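Local coordinates for protein chromatin structure-remodeling complex subunit RSC2 (Saccharomyces cerevisiae, PDB 4BB7) that serves, through its BAH domain, as a histone H3-binding component of the RSC complex, which remodels chromatin and positions nucleosomes in transcription regulation, at residues Y105-H108 against F109-Q113. Numbering follows the deposited sequence.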
loop_
_atom_site.group_PDB
_atom_site.type_symbol
_atom_site.label_atom_id
_atom_site.label_comp_id
_atom_site.label_asym_id
_atom_site.label_seq_id
_atom_site.Cartn_x
_atom_site.Cartn_y
_atom_site.Cartn_z
ATOM N N TYR A 105 -16.679 13.948 12.156
ATOM C CA TYR A 105 -15.735 14.652 13.012
ATOM C C TYR A 105 -15.438 13.868 14.286
ATOM O O TYR A 105 -16.353 13.444 14.992
ATOM C CB TYR A 105 -16.254 16.049 13.356
ATOM C CG TYR A 105 -15.189 16.960 13.918
ATOM C CD1 TYR A 105 -14.322 17.641 13.077
ATOM C CD2 TYR A 105 -15.044 17.133 15.286
ATOM C CE1 TYR A 105 -13.344 18.474 13.580
ATOM C CE2 TYR A 105 -14.068 17.965 15.800
ATOM C CZ TYR A 105 -13.222 18.634 14.941
ATOM O OH TYR A 105 -12.248 19.464 15.444
ATOM N N VAL A 106 -14.155 13.672 14.567
ATOM C CA VAL A 106 -13.728 13.039 15.809
ATOM C C VAL A 106 -13.095 14.080 16.727
ATOM O O VAL A 106 -12.139 14.758 16.340
ATOM C CB VAL A 106 -12.718 11.900 15.552
ATOM C CG1 VAL A 106 -12.199 11.339 16.871
ATOM C CG2 VAL A 106 -13.354 10.802 14.709
ATOM N N ILE A 107 -13.634 14.212 17.938
ATOM C CA ILE A 107 -13.116 15.173 18.909
ATOM C C ILE A 107 -12.370 14.477 20.054
ATOM O O ILE A 107 -12.679 13.340 20.413
ATOM C CB ILE A 107 -14.240 16.073 19.480
ATOM C CG1 ILE A 107 -13.649 17.271 20.225
ATOM C CG2 ILE A 107 -15.159 15.281 20.392
ATOM C CD1 ILE A 107 -14.690 18.238 20.743
ATOM N N HIS A 108 -11.380 15.167 20.612
ATOM C CA HIS A 108 -10.589 14.631 21.713
ATOM C C HIS A 108 -11.322 14.788 23.045
ATOM O O HIS A 108 -11.730 15.890 23.412
ATOM C CB HIS A 108 -9.230 15.328 21.771
ATOM C CG HIS A 108 -8.295 14.739 22.780
ATOM N ND1 HIS A 108 -7.491 15.511 23.591
ATOM C CD2 HIS A 108 -8.037 13.452 23.110
ATOM C CE1 HIS A 108 -6.778 14.725 24.376
ATOM N NE2 HIS A 108 -7.090 13.470 24.105
ATOM N N PHE A 109 -11.481 13.685 23.771
ATOM C CA PHE A 109 -12.262 13.696 25.008
ATOM C C PHE A 109 -11.950 14.871 25.926
ATOM O O PHE A 109 -12.856 15.540 26.417
ATOM C CB PHE A 109 -12.093 12.392 25.787
ATOM C CG PHE A 109 -12.778 12.401 27.126
ATOM C CD1 PHE A 109 -14.165 12.444 27.209
ATOM C CD2 PHE A 109 -12.043 12.372 28.299
ATOM C CE1 PHE A 109 -14.804 12.454 28.440
ATOM C CE2 PHE A 109 -12.675 12.382 29.536
ATOM C CZ PHE A 109 -14.057 12.424 29.606
ATOM N N THR A 110 -10.669 15.114 26.168
ATOM C CA THR A 110 -10.279 16.176 27.088
ATOM C C THR A 110 -10.824 17.534 26.633
ATOM O O THR A 110 -11.187 18.373 27.455
ATOM C CB THR A 110 -8.751 16.244 27.259
ATOM O OG1 THR A 110 -8.231 14.921 27.453
ATOM C CG2 THR A 110 -8.387 17.107 28.455
ATOM N N ARG A 111 -10.891 17.732 25.318
ATOM C CA ARG A 111 -11.448 18.954 24.739
ATOM C C ARG A 111 -12.981 18.998 24.832
ATOM O O ARG A 111 -13.552 19.961 25.354
ATOM C CB ARG A 111 -10.989 19.104 23.286
ATOM C CG ARG A 111 -11.658 20.225 22.512
ATOM C CD ARG A 111 -11.124 20.277 21.085
ATOM N NE ARG A 111 -11.821 21.265 20.265
ATOM C CZ ARG A 111 -12.036 21.137 18.959
ATOM N NH1 ARG A 111 -11.611 20.058 18.316
ATOM N NH2 ARG A 111 -12.682 22.088 18.298
ATOM N N TYR A 112 -13.641 17.956 24.332
ATOM C CA TYR A 112 -15.098 17.852 24.421
ATOM C C TYR A 112 -15.543 17.948 25.883
ATOM O O TYR A 112 -16.708 18.221 26.184
ATOM C CB TYR A 112 -15.578 16.530 23.812
ATOM C CG TYR A 112 -17.039 16.515 23.420
ATOM C CD1 TYR A 112 -17.749 17.696 23.256
ATOM C CD2 TYR A 112 -17.712 15.314 23.222
ATOM C CE1 TYR A 112 -19.087 17.683 22.896
ATOM C CE2 TYR A 112 -19.051 15.288 22.860
ATOM C CZ TYR A 112 -19.733 16.477 22.699
ATOM O OH TYR A 112 -21.062 16.460 22.343
ATOM N N GLN A 113 -14.597 17.720 26.785
ATOM C CA GLN A 113 -14.868 17.754 28.216
ATOM C C GLN A 113 -15.058 19.191 28.693
ATOM O O GLN A 113 -15.880 19.463 29.568
ATOM C CB GLN A 113 -13.711 17.095 28.972
ATOM C CG GLN A 113 -14.101 16.456 30.287
ATOM C CD GLN A 113 -12.919 15.826 30.993
ATOM O OE1 GLN A 113 -11.796 15.855 30.489
ATOM N NE2 GLN A 113 -13.165 15.254 32.170
#
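R111 reaches back from the first turn of helix 109-114 to the strand that leads into it, and its NH1 donates a nearly straight hydrogen bond (170°) to Y105 OH at 3.0 Å. The hydroxyl lies in the guanidinium plane, while ring and guanidinium stand 79° apart. An extended chain from CG to NE, with CG anti to the backbone N (chi1 172°), carries the group that far; NE and NH2 hydrogen-bond to T160 OG1 and A159 O respectively. A leucine here would probably leave Y105 OH, T160 OG1 and A159 O each without its guanidinium partner and weaken the link joining helix, strand and residues 159-160. At the junction, H108 O accepts a hydrogen bond from Y112 N at 3.0 Å, the first helical bond, and a weak, bent one from R111 N. T110 N lies over one face of the H108 ring, whose CE1 is 3.4 Å from T110 OG1; NE2 bonds I142 O and the ring stacks on W145. Between the two polar ties lies I107, whose CD1 packs 3.6 Å from Y112 CB and lies over one guanidinium face, toward its rim. The whole exemplifies a strand-to-helix junction with an N-cap residue, H108, here linking strand 100-108 of the BAH domain's mixed sheet to a short helix.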